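Local coordinates for protein XPF endonuclease (Aeropyrum pernix, PDB 2BGW) that probably acts as a structure-specific, metal-dependent DNA endonuclease of the XPF family, binding and cutting DNA in nucleotide excision repair, at residues Glu52-Ser57 and Gly66-Gln71; Ala108-Leu111 and Ile115-Met118. All blocks are in the same frame, centred on the assembly; numbering follows the deposited sequence.

Interaction 1 (Glu52-Ser57 and Gly66-Gln71); sequences ERKTSS and GRLFEQ. With MG (magnesium ion), chain E; SO4 (sulfate ion), chain G.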
loop_
_atom_site.group_PDB
_atom_site.type_symbol
_atom_site.label_atom_id
_atom_site.label_comp_id
_atom_site.label_asym_id
_atom_site.label_seq_id
_atom_site.Cartn_x
_atom_site.Cartn_y
_atom_site.Cartn_z
ATOM N N GLU A 52 -3.455 2.375 -4.595
ATOM C CA GLU A 52 -2.988 2.436 -5.969
ATOM C C GLU A 52 -4.114 1.824 -6.755
ATOM O O GLU A 52 -4.512 0.709 -6.482
ATOM C CB GLU A 52 -1.674 1.624 -6.090
ATOM C CG GLU A 52 -1.057 1.422 -7.471
ATOM C CD GLU A 52 -1.101 2.667 -8.360
ATOM O OE1 GLU A 52 -0.815 3.796 -7.885
ATOM O OE2 GLU A 52 -1.412 2.507 -9.565
ATOM N N ARG A 53 -4.680 2.574 -7.687
ATOM C CA ARG A 53 -5.842 2.108 -8.455
ATOM C C ARG A 53 -5.385 1.651 -9.809
ATOM O O ARG A 53 -4.655 2.362 -10.482
ATOM C CB ARG A 53 -6.869 3.214 -8.651
ATOM C CG ARG A 53 -8.054 2.788 -9.463
ATOM C CD ARG A 53 -8.799 3.993 -9.992
ATOM N NE ARG A 53 -9.834 3.648 -10.966
ATOM C CZ ARG A 53 -9.840 4.053 -12.238
ATOM N NH1 ARG A 53 -8.869 4.825 -12.698
ATOM N NH2 ARG A 53 -10.828 3.702 -13.050
ATOM N N LYS A 54 -5.838 0.469 -10.212
ATOM C CA LYS A 54 -5.462 -0.110 -11.496
ATOM C C LYS A 54 -6.621 -0.871 -12.111
ATOM O O LYS A 54 -7.261 -1.685 -11.436
ATOM C CB LYS A 54 -4.289 -1.048 -11.274
ATOM C CG LYS A 54 -3.113 -0.684 -12.082
ATOM C CD LYS A 54 -1.881 -0.684 -11.258
ATOM C CE LYS A 54 -0.945 0.336 -11.836
ATOM N NZ LYS A 54 0.398 -0.025 -11.405
ATOM N N THR A 55 -6.904 -0.585 -13.380
ATOM C CA THR A 55 -7.866 -1.380 -14.168
ATOM C C THR A 55 -7.280 -2.777 -14.355
ATOM O O THR A 55 -6.043 -2.939 -14.436
ATOM C CB THR A 55 -8.052 -0.821 -15.570
ATOM O OG1 THR A 55 -6.764 -0.617 -16.143
ATOM C CG2 THR A 55 -8.836 0.490 -15.581
ATOM N N SER A 56 -8.127 -3.796 -14.430
ATOM C CA SER A 56 -7.562 -5.133 -14.462
ATOM C C SER A 56 -6.497 -5.221 -15.546
ATOM O O SER A 56 -5.439 -5.839 -15.332
ATOM C CB SER A 56 -8.616 -6.210 -14.637
ATOM O OG SER A 56 -9.632 -5.769 -15.508
ATOM N N SER A 57 -6.744 -4.572 -16.688
ATOM C CA SER A 57 -5.766 -4.654 -17.769
ATOM C C SER A 57 -4.439 -3.891 -17.525
ATOM O O SER A 57 -3.365 -4.410 -17.866
ATOM C CB SER A 57 -6.375 -4.446 -19.163
ATOM O OG SER A 57 -7.188 -3.310 -19.210
ATOM N N GLY A 66 7.256 -4.941 -16.155
ATOM C CA GLY A 66 8.227 -4.831 -15.080
ATOM C C GLY A 66 7.875 -3.663 -14.167
ATOM O O GLY A 66 8.333 -3.591 -13.019
ATOM N N ARG A 67 7.056 -2.744 -14.682
ATOM C CA ARG A 67 6.521 -1.638 -13.900
ATOM C C ARG A 67 5.855 -2.060 -12.569
ATOM O O ARG A 67 6.120 -1.448 -11.533
ATOM C CB ARG A 67 5.509 -0.877 -14.725
ATOM C CG ARG A 67 6.055 0.191 -15.602
ATOM C CD ARG A 67 4.881 1.099 -15.926
ATOM N NE ARG A 67 5.240 2.212 -16.804
ATOM C CZ ARG A 67 4.401 2.787 -17.681
ATOM N NH1 ARG A 67 3.139 2.345 -17.812
ATOM N NH2 ARG A 67 4.822 3.802 -18.449
ATOM N N LEU A 68 5.008 -3.096 -12.588
ATOM C CA LEU A 68 4.215 -3.481 -11.414
ATOM C C LEU A 68 4.980 -3.700 -10.118
ATOM O O LEU A 68 4.620 -3.139 -9.089
ATOM C CB LEU A 68 3.370 -4.712 -11.689
ATOM C CG LEU A 68 2.449 -5.111 -10.528
ATOM C CD1 LEU A 68 1.336 -4.065 -10.281
ATOM C CD2 LEU A 68 1.873 -6.499 -10.737
ATOM N N PHE A 69 6.008 -4.525 -10.141
ATOM C CA PHE A 69 6.684 -4.823 -8.901
ATOM C C PHE A 69 7.650 -3.726 -8.428
ATOM O O PHE A 69 8.064 -3.716 -7.254
ATOM C CB PHE A 69 7.379 -6.161 -9.010
ATOM C CG PHE A 69 6.460 -7.306 -8.856
ATOM C CD1 PHE A 69 5.467 -7.548 -9.798
ATOM C CD2 PHE A 69 6.563 -8.146 -7.757
ATOM C CE1 PHE A 69 4.587 -8.636 -9.641
ATOM C CE2 PHE A 69 5.694 -9.230 -7.589
ATOM C CZ PHE A 69 4.714 -9.482 -8.535
ATOM N N GLU A 70 8.024 -2.813 -9.328
ATOM C CA GLU A 70 8.864 -1.713 -8.916
ATOM C C GLU A 70 7.966 -0.807 -8.123
ATOM O O GLU A 70 8.245 -0.511 -6.960
ATOM C CB GLU A 70 9.515 -0.998 -10.102
ATOM C CG GLU A 70 10.888 -1.619 -10.504
ATOM N N GLN A 71 6.856 -0.417 -8.726
ATOM C CA GLN A 71 5.821 0.332 -8.024
ATOM C C GLN A 71 5.392 -0.321 -6.713
ATOM O O GLN A 71 5.111 0.350 -5.728
ATOM C CB GLN A 71 4.627 0.392 -8.919
ATOM C CG GLN A 71 3.538 1.258 -8.443
ATOM C CD GLN A 71 2.601 1.548 -9.591
ATOM O OE1 GLN A 71 2.742 0.959 -10.678
ATOM N NE2 GLN A 71 1.654 2.456 -9.382
HETATM MG MG MG E . -2.628 4.037 -10.735
HETATM S S SO4 G . -9.117 5.808 -16.102
HETATM O O1 SO4 G . -8.860 6.565 -14.879
HETATM O O2 SO4 G . -8.133 4.718 -16.166
HETATM O O3 SO4 G . -10.475 5.235 -16.077
HETATM O O4 SO4 G . -9.018 6.762 -17.213
#
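K54 and Q71 make the one hydrogen bond between residues 52-57 and 66-71. K54 NZ gives it to Q71 OE1 at 2.6 Å, the two side chains reaching toward each other from opposite directions. The ammonium comes over the amide, 46° out of the carbonyl plane, so it does not sit on a lone pair of OE1. A long, flexible lysine and a glutamine whose CG stands anti to its backbone N (chi1 -173°) and whose chain then runs extended can bridge strand 52-55 and helix 67-71, whose axes come within 12.2 Å and run nearly antiparallel. E52 is the other polar neighbour of Q71: it crosses the glutamine at about a right angle, carboxylate and amide lying close with their planes 55° apart, but the geometry is too poor for a hydrogen bond. K54 NZ also has a long salt bridge to E52 OE2. Metal binding falls to the same carboxylate: in the ERK sequence of the XPF nuclease, within a PD-(D/E)XK-type fold, E52 OE2 holds the magnesium ion at 2.3 Å together with D42, and R53 belongs to the site too, its backbone O lying 2.6 Å from the ion. The side chain of R53 runs extended to a sulfate that lies at the edge of the guanidinium, in its plane; NH1 donates a hydrogen bond to O1 at 2.8 Å, while NH2 is salt-bridged to E87. L68 CD1 makes a loose van der Waals approach to the ammonium, 4.3 Å from K54 NZ, while the leucine packs on F59, S62 and L109.

Interaction 2 (Ala108-Leu111 and Ile115-Met118); sequences ALQL and IRLM. With SO4 (sulfate ion), chain K; nucleotides of chain D.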
loop_
_atom_site.group_PDB
_atom_site.type_symbol
_atom_site.label_atom_id
_atom_site.label_comp_id
_atom_site.label_asym_id
_atom_site.label_seq_id
_atom_site.Cartn_x
_atom_site.Cartn_y
_atom_site.Cartn_z
ATOM N N ALA A 108 2.154 -13.108 -4.954
ATOM C CA ALA A 108 3.482 -12.552 -4.601
ATOM C C ALA A 108 3.437 -11.131 -4.024
ATOM O O ALA A 108 4.107 -10.853 -3.020
ATOM C CB ALA A 108 4.438 -12.597 -5.808
ATOM N N LEU A 109 2.677 -10.234 -4.666
ATOM C CA LEU A 109 2.453 -8.897 -4.138
ATOM C C LEU A 109 1.959 -8.993 -2.708
ATOM O O LEU A 109 2.287 -8.158 -1.882
ATOM C CB LEU A 109 1.399 -8.189 -4.930
ATOM C CG LEU A 109 1.749 -7.833 -6.349
ATOM C CD1 LEU A 109 0.469 -7.571 -7.059
ATOM C CD2 LEU A 109 2.607 -6.613 -6.372
ATOM N N GLN A 110 1.180 -10.037 -2.430
ATOM C CA GLN A 110 0.568 -10.256 -1.135
ATOM C C GLN A 110 1.534 -10.865 -0.144
ATOM O O GLN A 110 1.565 -10.455 0.988
ATOM C CB GLN A 110 -0.640 -11.176 -1.273
ATOM C CG GLN A 110 -1.972 -10.524 -1.707
ATOM C CD GLN A 110 -2.800 -10.124 -0.509
ATOM O OE1 GLN A 110 -2.260 -9.610 0.489
ATOM N NE2 GLN A 110 -4.109 -10.351 -0.585
ATOM N N LEU A 111 2.307 -11.861 -0.540
ATOM C CA LEU A 111 3.204 -12.530 0.409
ATOM C C LEU A 111 4.593 -11.895 0.509
ATOM O O LEU A 111 5.213 -11.907 1.561
ATOM C CB LEU A 111 3.366 -14.009 0.062
ATOM C CG LEU A 111 2.326 -15.053 0.468
ATOM C CD1 LEU A 111 2.960 -16.455 0.503
ATOM C CD2 LEU A 111 1.728 -14.720 1.818
ATOM N N ILE A 115 1.455 -6.450 0.433
ATOM C CA ILE A 115 0.470 -5.574 -0.194
ATOM C C ILE A 115 -0.867 -6.252 -0.091
ATOM O O ILE A 115 -0.928 -7.469 0.077
ATOM C CB ILE A 115 0.820 -5.252 -1.643
ATOM C CG1 ILE A 115 1.840 -4.130 -1.696
ATOM C CG2 ILE A 115 -0.378 -4.756 -2.423
ATOM C CD1 ILE A 115 3.214 -4.600 -2.104
ATOM N N ARG A 116 -1.932 -5.453 -0.137
ATOM C CA ARG A 116 -3.321 -5.937 -0.001
ATOM C C ARG A 116 -4.107 -5.648 -1.265
ATOM O O ARG A 116 -4.021 -4.541 -1.825
ATOM C CB ARG A 116 -3.997 -5.319 1.228
ATOM C CG ARG A 116 -3.422 -5.849 2.502
ATOM C CD ARG A 116 -3.896 -5.128 3.714
ATOM N NE ARG A 116 -3.446 -5.808 4.924
ATOM C CZ ARG A 116 -4.090 -6.833 5.470
ATOM N NH1 ARG A 116 -5.197 -7.286 4.904
ATOM N NH2 ARG A 116 -3.633 -7.425 6.565
ATOM N N LEU A 117 -4.841 -6.656 -1.733
ATOM C CA LEU A 117 -5.566 -6.543 -3.007
ATOM C C LEU A 117 -7.033 -6.477 -2.748
ATOM O O LEU A 117 -7.524 -7.173 -1.863
ATOM C CB LEU A 117 -5.295 -7.729 -3.911
ATOM C CG LEU A 117 -3.861 -7.886 -4.397
ATOM C CD1 LEU A 117 -3.678 -9.265 -4.993
ATOM C CD2 LEU A 117 -3.445 -6.803 -5.401
ATOM N N MET A 118 -7.720 -5.611 -3.484
ATOM C CA MET A 118 -9.172 -5.627 -3.546
ATOM C C MET A 118 -9.507 -5.704 -5.016
ATOM O O MET A 118 -8.876 -5.012 -5.826
ATOM C CB MET A 118 -9.780 -4.335 -2.995
ATOM C CG MET A 118 -9.399 -3.965 -1.589
ATOM S SD MET A 118 -10.517 -4.464 -0.256
ATOM C CE MET A 118 -12.093 -4.488 -1.089
HETATM S S SO4 K . 0.111 -7.843 7.856
HETATM O O1 SO4 K . 0.755 -8.718 6.870
HETATM O O2 SO4 K . 1.183 -7.260 8.660
HETATM O O3 SO4 K . -0.587 -6.732 7.165
HETATM O O4 SO4 K . -0.778 -8.629 8.734
ATOM O "O5'" DT D 1 0.480 -11.454 4.849
ATOM C "C5'" DT D 1 1.584 -11.474 5.729
ATOM C "C4'" DT D 1 2.838 -11.480 4.899
ATOM O "O4'" DT D 1 3.140 -10.176 4.356
ATOM C "C3'" DT D 1 3.973 -11.797 5.823
ATOM O "O3'" DT D 1 4.584 -12.954 5.396
ATOM C "C2'" DT D 1 4.932 -10.611 5.793
ATOM C "C1'" DT D 1 4.515 -9.916 4.524
ATOM N N1 DT D 1 4.745 -8.482 4.637
ATOM C C2 DT D 1 5.895 -7.930 4.079
ATOM O O2 DT D 1 6.750 -8.556 3.491
ATOM N N3 DT D 1 6.018 -6.574 4.223
ATOM C C4 DT D 1 5.115 -5.751 4.875
ATOM O O4 DT D 1 5.327 -4.550 4.950
ATOM C C5 DT D 1 3.937 -6.383 5.448
ATOM C C7 DT D 1 2.947 -5.599 6.263
ATOM C C6 DT D 1 3.811 -7.710 5.303
#
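L109 and I115 meet where helix 99-112 turns into strand 116-120, the second half of a beta-alpha-beta unit that starts from strand 81-87. I115 N donates to L109 O at 3.0 Å, and L109 CB packs 4.4 Å from I115 CB. Branched, apolar I115 suits this inner position, since its side chain also rests on V82 and I84 of the sheet and on A76. Further along the strand, L117 CD2 lies 4.3 Å from L109 CD1, while L117 CD1 meets Q110 CG at 3.9 Å, so this leucine lies against both helix residues. Q110 bends at chi2 (-93°), which folds its amide back over the start of the strand. That amide works across the dimer interface: its OE1 accepts from R116 NE of the second subunit, and in return Q110 NE2 of that subunit donates to L117 O here. With an alanine in place of Q110, R116 of the second subunit would probably lose the amide oxygen that receives its NE, and a gap would open beside L117. R116 points away from the helix, and its NH2 donates to G114 O of the second subunit. That NH2 also donates to O3 of a bound sulfate, R116 NH2 to O3 being 3.2 Å, and R116 NH1 of the second subunit hydrogen-bonds this ion as well.

How the interactions relate
From the N terminus, interaction 1 comes first: strand 49-55 runs into helix 56-65, and the chain turns at G66, whose positive phi calls for glycine, so that helix 67-78 folds back beside the strand, closing a loop of eight helical residues. The chain then passes through strand 81-87 and helix 99-112 before interaction 2 closes a three-residue connection into strand 116-120. The two are in series, neither nested nor crossed. They meet through the helices: F69 packs on A108 and L109, and L68 CD2 lies 4.1 Å from L109 CD1. Strand 81-87 sits between strands 49-55 and 116-120, joining the metal-bearing strand to the dimer-facing edge.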